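PDB 1P3Y: mersacidin decarboxylase from Bacillus sp., which catalyses the FAD-dependent oxidative decarboxylation of the C-terminal cysteine of the lantibiotic mersacidin to an aminoenethiol residue. Local coordinates for residues L11-C16 / K36-V41; F121-D126 / R168-P173. All coordinates share one frame; numbering follows the deposited sequence.

In the fold
Contacts 1 and 2 both lie on one six-stranded parallel sheet. Contact 1 comes first along the chain and is complete before contact 2 opens: it pairs neighbouring strands 10-15 and 37-42, joined through helix 25-31. Contact 2 sets the end of strand 119-122 and the turn after it against the loop that precedes helix 173-183. Strand 84-90 lies between strands 10-15 and 119-122. The contact centres are about 18 Å apart and their nearest atoms about 7 Å, without touching, yet both reach the same FAD, contact 1 near the diphosphate and contact 2 at the flavin ring. They illustrate how the strand ends of a Rossmann-type flavoprotein build the cofactor site.

Contact 1: L11-C16 / K36-V41; sequences LLIGIC and KEIRVV. With FAD (flavin-adenine dinucleotide), chain B.
Leu-11 to Ile-15 and Glu-37 to Val-41 are adjacent parallel strands of a Rossmann-type sheet, paired in a beta-alpha-beta unit whose crossover carries helix 25-31. Five backbone hydrogen bonds join them. Leu-11 and Ile-13 each give N-H and take with C=O, gripping the residues either side of Ile-38 and Val-40, as in Arg-39 N to Leu-11 O (2.9 Å), and Ile-15 N to Val-41 O (2.8 Å) closes the ladder. The strand axes cross at -26°, 4.6 Å apart at closest.

Apolar contacts follow the two faces. On the face covered by Leu-28 and Phe-31 of the crossover helix, Ile-13 CD1 meets Ile-38 CG2 at 3.7 Å, while Ile-15 lays CD1 against Val-40 CG1 at 3.5 Å. On the other face Leu-12, its CG anti to the backbone N (chi1 177°), turns at chi2 to bring CD1 toward the neighbouring strand, 3.5 Å from Arg-39 O.

From this second face Arg-39 NH2 forms a salt bridge with Glu-37 OE1, though the N-H bonds from NE and NH2 are weak and bent, and the guanidinium makes a cation-pi contact with Trp-81. Past the strand end, Cys-16 of the FAD pocket has CB 3.7 Å from the diphosphate oxygen O1P.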
ATOM      1  N   LEU A  11      31.206  20.323  12.690  1.00 55.22           N
ATOM      2  CA  LEU A  11      29.982  21.040  13.033  1.00 55.06           C
ATOM      3  C   LEU A  11      28.702  20.285  12.673  1.00 55.32           C
ATOM      4  O   LEU A  11      28.519  19.819  11.534  1.00 53.86           O
ATOM      5  CB  LEU A  11      29.951  22.394  12.327  1.00 52.82           C
ATOM      6  CG  LEU A  11      28.652  23.170  12.502  1.00 54.50           C
ATOM      7  CD1 LEU A  11      28.465  23.517  13.981  1.00 51.27           C
ATOM      8  CD2 LEU A  11      28.689  24.438  11.634  1.00 53.05           C
ATOM      9  N   LEU A  12      27.822  20.165  13.660  1.00 54.10           N
ATOM     10  CA  LEU A  12      26.538  19.512  13.469  1.00 48.36           C
ATOM     11  C   LEU A  12      25.461  20.580  13.609  1.00 47.22           C
ATOM     12  O   LEU A  12      25.392  21.291  14.616  1.00 45.59           O
ATOM     13  CB  LEU A  12      26.308  18.420  14.515  1.00 44.78           C
ATOM     14  CG  LEU A  12      24.937  17.725  14.431  1.00 44.64           C
ATOM     15  CD1 LEU A  12      24.786  17.079  13.057  1.00 39.14           C
ATOM     16  CD2 LEU A  12      24.790  16.678  15.550  1.00 39.25           C
ATOM     17  N   ILE A  13      24.634  20.699  12.586  1.00 45.49           N
ATOM     18  CA  ILE A  13      23.546  21.651  12.613  1.00 45.36           C
ATOM     19  C   ILE A  13      22.194  20.934  12.685  1.00 44.82           C
ATOM     20  O   ILE A  13      21.858  20.117  11.814  1.00 45.51           O
ATOM     21  CB  ILE A  13      23.614  22.547  11.385  1.00 45.68           C
ATOM     22  CG1 ILE A  13      24.820  23.473  11.537  1.00 50.26           C
ATOM     23  CG2 ILE A  13      22.322  23.340  11.225  1.00 38.58           C
ATOM     24  CD1 ILE A  13      25.311  24.028  10.216  1.00 62.32           C
ATOM     25  N   GLY A  14      21.439  21.227  13.741  1.00 43.00           N
ATOM     26  CA  GLY A  14      20.127  20.634  13.908  1.00 39.09           C
ATOM     27  C   GLY A  14      19.091  21.595  13.368  1.00 42.80           C
ATOM     28  O   GLY A  14      19.014  22.727  13.824  1.00 46.49           O
ATOM     29  N   ILE A  15      18.290  21.160  12.403  1.00 42.96           N
ATOM     30  CA  ILE A  15      17.270  22.031  11.825  1.00 40.87           C
ATOM     31  C   ILE A  15      15.872  21.671  12.349  1.00 43.34           C
ATOM     32  O   ILE A  15      15.474  20.502  12.303  1.00 44.24           O
ATOM     33  CB  ILE A  15      17.268  21.907  10.290  1.00 38.71           C
ATOM     34  CG1 ILE A  15      18.668  22.175   9.739  1.00 35.63           C
ATOM     35  CG2 ILE A  15      16.272  22.860   9.699  1.00 35.89           C
ATOM     36  CD1 ILE A  15      18.766  21.986   8.251  1.00 37.80           C
ATOM     37  N   CYS A  16      15.124  22.665  12.830  1.00 40.39           N
ATOM     38  CA  CYS A  16      13.774  22.419  13.345  1.00 39.21           C
ATOM     39  C   CYS A  16      12.711  23.010  12.439  1.00 40.83           C
ATOM     40  O   CYS A  16      13.027  23.684  11.465  1.00 40.66           O
ATOM     41  CB  CYS A  16      13.597  22.984  14.755  1.00 39.61           C
ATOM     42  SG  CYS A  16      14.669  22.224  16.013  1.00 38.89           S
ATOM     43  N   LYS A  36      35.919  22.058   9.338  1.00 59.26           N
ATOM     44  CA  LYS A  36      36.499  20.857   8.755  1.00 64.65           C
ATOM     45  C   LYS A  36      35.445  20.050   8.011  1.00 66.00           C
ATOM     46  O   LYS A  36      35.688  19.545   6.916  1.00 69.53           O
ATOM     47  CB  LYS A  36      37.130  19.987   9.851  1.00 67.16           C
ATOM     48  CG  LYS A  36      37.773  18.691   9.327  1.00 69.98           C
ATOM     49  CD  LYS A  36      38.358  17.827  10.456  1.00 69.59           C
ATOM     50  N   GLU A  37      34.269  19.940   8.617  1.00 68.61           N
ATOM     51  CA  GLU A  37      33.173  19.187   8.036  1.00 64.69           C
ATOM     52  C   GLU A  37      31.863  19.611   8.717  1.00 62.82           C
ATOM     53  O   GLU A  37      31.843  19.902   9.923  1.00 59.26           O
ATOM     54  CB  GLU A  37      33.445  17.691   8.239  1.00 67.20           C
ATOM     55  CG  GLU A  37      32.531  16.751   7.471  1.00 73.86           C
ATOM     56  CD  GLU A  37      32.771  15.275   7.814  1.00 82.14           C
ATOM     57  OE1 GLU A  37      31.892  14.441   7.460  1.00 78.82           O
ATOM     58  OE2 GLU A  37      33.831  14.959   8.431  1.00 81.82           O
ATOM     59  N   ILE A  38      30.785  19.658   7.935  1.00 60.08           N
ATOM     60  CA  ILE A  38      29.464  20.038   8.429  1.00 54.60           C
ATOM     61  C   ILE A  38      28.387  19.013   8.070  1.00 55.23           C
ATOM     62  O   ILE A  38      28.211  18.641   6.900  1.00 52.14           O
ATOM     63  CB  ILE A  38      28.982  21.358   7.824  1.00 55.51           C
ATOM     64  CG1 ILE A  38      30.039  22.452   7.987  1.00 54.27           C
ATOM     65  CG2 ILE A  38      27.654  21.752   8.473  1.00 56.18           C
ATOM     66  CD1 ILE A  38      29.613  23.798   7.379  1.00 48.78           C
ATOM     67  N   ARG A  39      27.654  18.569   9.082  1.00 54.80           N
ATOM     68  CA  ARG A  39      26.565  17.625   8.868  1.00 52.93           C
ATOM     69  C   ARG A  39      25.286  18.202   9.459  1.00 53.48           C
ATOM     70  O   ARG A  39      25.323  19.138  10.262  1.00 52.87           O
ATOM     71  CB  ARG A  39      26.875  16.278   9.520  1.00 46.57           C
ATOM     72  CG  ARG A  39      27.895  15.482   8.766  1.00 47.70           C
ATOM     73  CD  ARG A  39      28.255  14.204   9.486  1.00 50.92           C
ATOM     74  NE  ARG A  39      29.341  13.511   8.797  1.00 56.72           N
ATOM     75  CZ  ARG A  39      29.979  12.447   9.274  1.00 58.84           C
ATOM     76  NH1 ARG A  39      29.655  11.925  10.454  1.00 57.68           N
ATOM     77  NH2 ARG A  39      30.960  11.911   8.571  1.00 60.95           N
ATOM     78  N   VAL A  40      24.155  17.629   9.074  1.00 49.83           N
ATOM     79  CA  VAL A  40      22.882  18.102   9.574  1.00 45.21           C
ATOM     80  C   VAL A  40      22.025  16.979  10.160  1.00 45.79           C
ATOM     81  O   VAL A  40      22.115  15.827   9.745  1.00 43.53           O
ATOM     82  CB  VAL A  40      22.112  18.794   8.435  1.00 41.86           C
ATOM     83  CG1 VAL A  40      20.671  19.079   8.841  1.00 41.34           C
ATOM     84  CG2 VAL A  40      22.832  20.076   8.056  1.00 37.43           C
ATOM     85  N   VAL A  41      21.214  17.340  11.149  1.00 44.52           N
ATOM     86  CA  VAL A  41      20.257  16.438  11.777  1.00 42.27           C
ATOM     87  C   VAL A  41      18.951  17.274  11.774  1.00 42.90           C
ATOM     88  O   VAL A  41      18.926  18.428  12.233  1.00 43.39           O
ATOM     89  CB  VAL A  41      20.692  16.038  13.232  1.00 46.33           C
ATOM     90  CG1 VAL A  41      20.825  17.290  14.132  1.00 36.55           C
ATOM     91  CG2 VAL A  41      19.680  15.038  13.824  1.00 44.86           C
TER
HETATM   92  PA  FAD B 259       8.877  17.885  15.447  1.00 41.21           P
HETATM   93  O1A FAD B 259       8.944  18.142  13.946  1.00 36.06           O
HETATM   94  O2A FAD B 259       9.619  16.684  16.000  1.00 41.76           O
HETATM   95  O5B FAD B 259       7.324  17.747  15.959  1.00 38.98           O
HETATM   96  C5B FAD B 259       6.168  18.199  15.193  1.00 53.32           C
HETATM   97  C4B FAD B 259       5.516  17.061  14.416  1.00 60.86           C
HETATM   98  O4B FAD B 259       6.441  15.991  14.257  1.00 68.54           O
HETATM   99  C3B FAD B 259       4.292  16.430  15.103  1.00 65.50           C
HETATM  100  O3B FAD B 259       3.204  16.669  14.216  1.00 61.68           O
HETATM  101  C2B FAD B 259       4.684  15.000  15.283  1.00 68.02           C
HETATM  102  O2B FAD B 259       3.712  13.994  15.265  1.00 70.50           O
HETATM  103  C1B FAD B 259       5.741  14.777  14.205  1.00 74.63           C
HETATM  104  N9A FAD B 259       6.777  13.708  14.387  1.00 81.13           N
HETATM  105  C8A FAD B 259       7.916  13.610  15.298  1.00 79.84           C
HETATM  106  N7A FAD B 259       8.619  12.506  15.175  1.00 82.92           N
HETATM  107  C5A FAD B 259       7.962  11.777  14.131  1.00 85.00           C
HETATM  108  C6A FAD B 259       8.189  10.492  13.500  1.00 86.25           C
HETATM  109  N6A FAD B 259       9.215   9.693  13.837  1.00 87.98           N
HETATM  110  N1A FAD B 259       7.282  10.068  12.480  1.00 85.05           N
HETATM  111  C2A FAD B 259       6.219  10.841  12.100  1.00 80.08           C
HETATM  112  N3A FAD B 259       5.924  12.123  12.652  1.00 80.33           N
HETATM  113  C4A FAD B 259       6.899  12.469  13.695  1.00 81.20           C
HETATM  114  N1  FAD B 259       7.377  26.724  15.721  1.00 49.30           N
HETATM  115  C2  FAD B 259       8.345  27.576  16.237  1.00 49.87           C
HETATM  116  O2  FAD B 259       8.622  27.557  17.466  1.00 54.45           O
HETATM  117  N3  FAD B 259       9.014  28.456  15.371  1.00 49.53           N
HETATM  118  C4  FAD B 259       8.781  28.567  13.947  1.00 49.06           C
HETATM  119  O4  FAD B 259       9.447  29.421  13.244  1.00 49.97           O
HETATM  120  C4X FAD B 259       7.816  27.689  13.459  1.00 47.69           C
HETATM  121  N5  FAD B 259       7.568  27.741  12.043  1.00 49.27           N
HETATM  122  C5X FAD B 259       6.605  26.828  11.508  1.00 51.76           C
HETATM  123  C6  FAD B 259       6.319  26.834  10.108  1.00 53.93           C
HETATM  124  C7  FAD B 259       5.358  25.936   9.484  1.00 57.91           C
HETATM  125  C7M FAD B 259       5.140  26.023   7.947  1.00 58.71           C
HETATM  126  C8  FAD B 259       4.644  24.976  10.355  1.00 53.26           C
HETATM  127  C8M FAD B 259       3.624  23.976   9.848  1.00 57.01           C
HETATM  128  C9  FAD B 259       4.888  24.932  11.738  1.00 51.26           C
HETATM  129  C9A FAD B 259       5.847  25.831  12.361  1.00 50.76           C
HETATM  130  N10 FAD B 259       6.192  25.889  13.825  1.00 46.20           N
HETATM  131  C10 FAD B 259       7.139  26.781  14.350  1.00 46.75           C
HETATM  132  C1' FAD B 259       5.506  24.970  14.685  1.00 41.00           C
HETATM  133  C2' FAD B 259       6.238  23.748  15.107  1.00 41.11           C
HETATM  134  O2' FAD B 259       6.579  22.975  13.870  1.00 39.61           O
HETATM  135  C3' FAD B 259       5.394  22.886  15.969  1.00 39.82           C
HETATM  136  O3' FAD B 259       5.322  23.375  17.325  1.00 40.99           O
HETATM  137  C4' FAD B 259       5.863  21.404  16.049  1.00 36.69           C
HETATM  138  O4' FAD B 259       4.893  20.678  16.877  1.00 40.28           O
HETATM  139  C5' FAD B 259       7.229  21.196  16.657  1.00 34.56           C
HETATM  140  O5' FAD B 259       8.253  21.301  15.655  1.00 34.64           O
HETATM  141  P   FAD B 259       9.696  20.702  15.868  1.00 39.04           P
HETATM  142  O1P FAD B 259      10.444  21.007  14.643  1.00 37.64           O
HETATM  143  O2P FAD B 259      10.257  21.247  17.157  1.00 40.41           O
HETATM  144  O3P FAD B 259       9.443  19.140  16.199  1.00 42.53           O

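Contact 2: F121-D126 / R168-P173; sequences FPNMND and RGLITP. With FAD (flavin-adenine dinucleotide), chain B.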
ATOM      1  N   PHE A 121      19.698  28.855  18.183  1.00 49.34           N
ATOM      2  CA  PHE A 121      19.340  30.058  17.441  1.00 47.20           C
ATOM      3  C   PHE A 121      17.822  30.067  17.279  1.00 46.68           C
ATOM      4  O   PHE A 121      17.305  29.755  16.215  1.00 45.22           O
ATOM      5  CB  PHE A 121      19.988  30.081  16.055  1.00 47.06           C
ATOM      6  CG  PHE A 121      21.454  30.399  16.072  1.00 47.30           C
ATOM      7  CD1 PHE A 121      22.393  29.423  16.413  1.00 47.21           C
ATOM      8  CD2 PHE A 121      21.899  31.672  15.704  1.00 47.37           C
ATOM      9  CE1 PHE A 121      23.759  29.705  16.380  1.00 49.82           C
ATOM     10  CE2 PHE A 121      23.260  31.970  15.665  1.00 48.08           C
ATOM     11  CZ  PHE A 121      24.199  30.983  16.001  1.00 53.13           C
ATOM     12  N   PRO A 122      17.087  30.429  18.341  1.00 47.83           N
ATOM     13  CA  PRO A 122      15.624  30.468  18.291  1.00 48.65           C
ATOM     14  C   PRO A 122      15.051  31.307  17.161  1.00 49.02           C
ATOM     15  O   PRO A 122      15.656  32.282  16.715  1.00 52.72           O
ATOM     16  CB  PRO A 122      15.242  31.024  19.662  1.00 48.86           C
ATOM     17  CG  PRO A 122      16.323  30.523  20.535  1.00 46.66           C
ATOM     18  CD  PRO A 122      17.566  30.745  19.698  1.00 50.54           C
ATOM     19  N   ASN A 123      13.855  30.926  16.731  1.00 50.52           N
ATOM     20  CA  ASN A 123      13.142  31.599  15.660  1.00 51.13           C
ATOM     21  C   ASN A 123      11.683  31.171  15.775  1.00 51.93           C
ATOM     22  O   ASN A 123      11.365  29.989  15.751  1.00 55.07           O
ATOM     23  CB  ASN A 123      13.732  31.189  14.305  1.00 53.55           C
ATOM     24  CG  ASN A 123      12.967  31.761  13.147  1.00 57.59           C
ATOM     25  OD1 ASN A 123      11.940  31.222  12.749  1.00 68.44           O
ATOM     26  ND2 ASN A 123      13.448  32.871  12.603  1.00 61.54           N
ATOM     27  N   MET A 124      10.793  32.139  15.923  1.00 54.86           N
ATOM     28  CA  MET A 124       9.383  31.838  16.069  1.00 51.77           C
ATOM     29  C   MET A 124       8.579  33.108  15.905  1.00 55.73           C
ATOM     30  O   MET A 124       9.125  34.206  15.762  1.00 55.06           O
ATOM     31  CB  MET A 124       9.109  31.247  17.453  1.00 48.35           C
ATOM     32  CG  MET A 124       9.410  32.208  18.617  1.00 42.01           C
ATOM     33  SD  MET A 124       9.580  31.318  20.177  1.00 46.55           S
ATOM     34  CE  MET A 124      11.285  30.784  20.075  1.00 45.33           C
ATOM     35  N   ASN A 125       7.269  32.937  15.934  1.00 61.24           N
ATOM     36  CA  ASN A 125       6.328  34.037  15.807  1.00 65.69           C
ATOM     37  C   ASN A 125       6.490  34.942  17.034  1.00 66.88           C
ATOM     38  O   ASN A 125       6.736  34.457  18.148  1.00 64.51           O
ATOM     39  CB  ASN A 125       4.916  33.457  15.759  1.00 66.94           C
ATOM     40  CG  ASN A 125       3.898  34.474  15.416  1.00 70.13           C
ATOM     41  OD1 ASN A 125       3.923  35.039  14.324  1.00 76.66           O
ATOM     42  ND2 ASN A 125       2.979  34.729  16.342  1.00 75.07           N
ATOM     43  N   ASP A 126       6.365  36.248  16.827  1.00 69.36           N
ATOM     44  CA  ASP A 126       6.502  37.216  17.919  1.00 72.49           C
ATOM     45  C   ASP A 126       5.551  36.946  19.082  1.00 69.88           C
ATOM     46  O   ASP A 126       5.912  37.150  20.251  1.00 60.83           O
ATOM     47  CB  ASP A 126       6.305  38.645  17.399  1.00 79.37           C
ATOM     48  CG  ASP A 126       7.613  39.281  16.937  1.00 85.54           C
ATOM     49  OD1 ASP A 126       8.414  39.705  17.812  1.00 83.33           O
ATOM     50  OD2 ASP A 126       7.841  39.340  15.701  1.00 89.40           O
ATOM     51  N   ARG A 168      10.645  39.338  13.801  1.00 70.95           N
ATOM     52  CA  ARG A 168      11.931  38.827  14.259  1.00 73.78           C
ATOM     53  C   ARG A 168      12.471  37.718  13.361  1.00 73.18           C
ATOM     54  O   ARG A 168      11.701  37.023  12.694  1.00 75.46           O
ATOM     55  CB  ARG A 168      11.827  38.316  15.693  1.00 74.45           C
ATOM     56  CG  ARG A 168      11.558  39.407  16.719  1.00 75.35           C
ATOM     57  CD  ARG A 168      11.477  38.805  18.103  1.00 77.98           C
ATOM     58  NE  ARG A 168      12.598  39.207  18.940  1.00 82.35           N
ATOM     59  CZ  ARG A 168      12.688  40.385  19.549  1.00 85.56           C
ATOM     60  NH1 ARG A 168      11.713  41.273  19.412  1.00 88.52           N
ATOM     61  NH2 ARG A 168      13.750  40.677  20.293  1.00 86.33           N
ATOM     62  N   GLY A 169      13.801  37.575  13.357  1.00 70.79           N
ATOM     63  CA  GLY A 169      14.485  36.589  12.539  1.00 63.24           C
ATOM     64  C   GLY A 169      15.890  36.232  13.015  1.00 61.44           C
ATOM     65  O   GLY A 169      16.359  36.684  14.054  1.00 60.16           O
ATOM     66  N   LEU A 170      16.566  35.393  12.244  1.00 60.88           N
ATOM     67  CA  LEU A 170      17.913  34.953  12.579  1.00 59.45           C
ATOM     68  C   LEU A 170      18.942  35.968  12.099  1.00 57.24           C
ATOM     69  O   LEU A 170      18.723  36.637  11.087  1.00 54.04           O
ATOM     70  CB  LEU A 170      18.195  33.598  11.910  1.00 57.58           C
ATOM     71  CG  LEU A 170      17.427  32.363  12.390  1.00 58.11           C
ATOM     72  CD1 LEU A 170      17.513  31.270  11.323  1.00 53.10           C
ATOM     73  CD2 LEU A 170      17.997  31.881  13.728  1.00 54.70           C
ATOM     74  N   ILE A 171      20.062  36.079  12.812  1.00 51.91           N
ATOM     75  CA  ILE A 171      21.096  37.010  12.391  1.00 54.45           C
ATOM     76  C   ILE A 171      21.790  36.391  11.189  1.00 54.60           C
ATOM     77  O   ILE A 171      21.966  35.186  11.125  1.00 59.04           O
ATOM     78  CB  ILE A 171      22.155  37.325  13.518  1.00 54.11           C
ATOM     79  CG1 ILE A 171      23.028  36.107  13.842  1.00 55.11           C
ATOM     80  CG2 ILE A 171      21.448  37.835  14.756  1.00 50.07           C
ATOM     81  CD1 ILE A 171      22.340  35.018  14.591  1.00 68.45           C
ATOM     82  N   THR A 172      22.158  37.223  10.226  1.00 55.70           N
ATOM     83  CA  THR A 172      22.828  36.767   9.012  1.00 54.84           C
ATOM     84  C   THR A 172      23.919  35.715   9.275  1.00 53.28           C
ATOM     85  O   THR A 172      24.476  35.633  10.380  1.00 51.48           O
ATOM     86  CB  THR A 172      23.421  37.990   8.265  1.00 55.93           C
ATOM     87  OG1 THR A 172      24.306  38.706   9.141  1.00 58.06           O
ATOM     88  CG2 THR A 172      22.297  38.939   7.847  1.00 47.65           C
ATOM     89  N   PRO A 173      24.232  34.892   8.263  1.00 52.78           N
ATOM     90  CA  PRO A 173      25.249  33.845   8.388  1.00 54.71           C
ATOM     91  C   PRO A 173      26.533  34.306   9.054  1.00 58.04           C
ATOM     92  O   PRO A 173      27.078  33.601   9.910  1.00 59.93           O
ATOM     93  CB  PRO A 173      25.476  33.405   6.948  1.00 54.42           C
ATOM     94  CG  PRO A 173      24.114  33.554   6.346  1.00 53.85           C
ATOM     95  CD  PRO A 173      23.639  34.887   6.913  1.00 53.77           C
TER
HETATM   96  PA  FAD B 259       8.877  17.885  15.447  1.00 41.21           P
HETATM   97  O1A FAD B 259       8.944  18.142  13.946  1.00 36.06           O
HETATM   98  O2A FAD B 259       9.619  16.684  16.000  1.00 41.76           O
HETATM   99  O5B FAD B 259       7.324  17.747  15.959  1.00 38.98           O
HETATM  100  C5B FAD B 259       6.168  18.199  15.193  1.00 53.32           C
HETATM  101  C4B FAD B 259       5.516  17.061  14.416  1.00 60.86           C
HETATM  102  O4B FAD B 259       6.441  15.991  14.257  1.00 68.54           O
HETATM  103  C3B FAD B 259       4.292  16.430  15.103  1.00 65.50           C
HETATM  104  O3B FAD B 259       3.204  16.669  14.216  1.00 61.68           O
HETATM  105  C2B FAD B 259       4.684  15.000  15.283  1.00 68.02           C
HETATM  106  O2B FAD B 259       3.712  13.994  15.265  1.00 70.50           O
HETATM  107  C1B FAD B 259       5.741  14.777  14.205  1.00 74.63           C
HETATM  108  N9A FAD B 259       6.777  13.708  14.387  1.00 81.13           N
HETATM  109  C8A FAD B 259       7.916  13.610  15.298  1.00 79.84           C
HETATM  110  N7A FAD B 259       8.619  12.506  15.175  1.00 82.92           N
HETATM  111  C5A FAD B 259       7.962  11.777  14.131  1.00 85.00           C
HETATM  112  C6A FAD B 259       8.189  10.492  13.500  1.00 86.25           C
HETATM  113  N6A FAD B 259       9.215   9.693  13.837  1.00 87.98           N
HETATM  114  N1A FAD B 259       7.282  10.068  12.480  1.00 85.05           N
HETATM  115  C2A FAD B 259       6.219  10.841  12.100  1.00 80.08           C
HETATM  116  N3A FAD B 259       5.924  12.123  12.652  1.00 80.33           N
HETATM  117  C4A FAD B 259       6.899  12.469  13.695  1.00 81.20           C
HETATM  118  N1  FAD B 259       7.377  26.724  15.721  1.00 49.30           N
HETATM  119  C2  FAD B 259       8.345  27.576  16.237  1.00 49.87           C
HETATM  120  O2  FAD B 259       8.622  27.557  17.466  1.00 54.45           O
HETATM  121  N3  FAD B 259       9.014  28.456  15.371  1.00 49.53           N
HETATM  122  C4  FAD B 259       8.781  28.567  13.947  1.00 49.06           C
HETATM  123  O4  FAD B 259       9.447  29.421  13.244  1.00 49.97           O
HETATM  124  C4X FAD B 259       7.816  27.689  13.459  1.00 47.69           C
HETATM  125  N5  FAD B 259       7.568  27.741  12.043  1.00 49.27           N
HETATM  126  C5X FAD B 259       6.605  26.828  11.508  1.00 51.76           C
HETATM  127  C6  FAD B 259       6.319  26.834  10.108  1.00 53.93           C
HETATM  128  C7  FAD B 259       5.358  25.936   9.484  1.00 57.91           C
HETATM  129  C7M FAD B 259       5.140  26.023   7.947  1.00 58.71           C
HETATM  130  C8  FAD B 259       4.644  24.976  10.355  1.00 53.26           C
HETATM  131  C8M FAD B 259       3.624  23.976   9.848  1.00 57.01           C
HETATM  132  C9  FAD B 259       4.888  24.932  11.738  1.00 51.26           C
HETATM  133  C9A FAD B 259       5.847  25.831  12.361  1.00 50.76           C
HETATM  134  N10 FAD B 259       6.192  25.889  13.825  1.00 46.20           N
HETATM  135  C10 FAD B 259       7.139  26.781  14.350  1.00 46.75           C
HETATM  136  C1' FAD B 259       5.506  24.970  14.685  1.00 41.00           C
HETATM  137  C2' FAD B 259       6.238  23.748  15.107  1.00 41.11           C
HETATM  138  O2' FAD B 259       6.579  22.975  13.870  1.00 39.61           O
HETATM  139  C3' FAD B 259       5.394  22.886  15.969  1.00 39.82           C
HETATM  140  O3' FAD B 259       5.322  23.375  17.325  1.00 40.99           O
HETATM  141  C4' FAD B 259       5.863  21.404  16.049  1.00 36.69           C
HETATM  142  O4' FAD B 259       4.893  20.678  16.877  1.00 40.28           O
HETATM  143  C5' FAD B 259       7.229  21.196  16.657  1.00 34.56           C
HETATM  144  O5' FAD B 259       8.253  21.301  15.655  1.00 34.64           O
HETATM  145  P   FAD B 259       9.696  20.702  15.868  1.00 39.04           P
HETATM  146  O1P FAD B 259      10.444  21.007  14.643  1.00 37.64           O
HETATM  147  O2P FAD B 259      10.257  21.247  17.157  1.00 40.41           O
HETATM  148  O3P FAD B 259       9.443  19.140  16.199  1.00 42.53           O
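From Phe-121 to Asp-126 the backbone leaves a strand of the Rossmann-type sheet and runs roughly antiparallel to Arg-168 to Ile-171, their end-to-end directions 160° apart, with Asn-123 and Gly-169 the closest CA pair at 6.0 Å. Side chains carry most of the contact.

At the strand end, Phe-121 meets two aliphatic groups. Ile-171 CD1 comes in the plane of the ring, at its edge, 3.4 Å from CE2; Ile-171 CG1 stands between backbone N and carbonyl carbon (chi1 68°), and this with the turn at chi2 carries the methyl to the aromatic. Leu-170 meets the same residue nearer its backbone, CD2 3.6 Å from Phe-121 CB and 3.3 Å from Phe-121 O. Ala-176, Ala-179 and Ile-180 of helix 173-183 pack against the Phe-121 side chain too.

At the opposite end, Asp-126 and Arg-168 hold carboxylate and guanidinium planes 81° apart. Asp-126 OD1 lies 3.2 Å from Arg-168 CD, and the ion pair to NH1 is long at 4.0 Å, so the charges are probably only loosely coupled. Arg-168 N gives a weak bond to Asp-126 OD2 (3.4 Å). Between these ends the turn serves the cofactor: Asn-123 O accepts a hydrogen bond from N3 of the flavin at 2.8 Å.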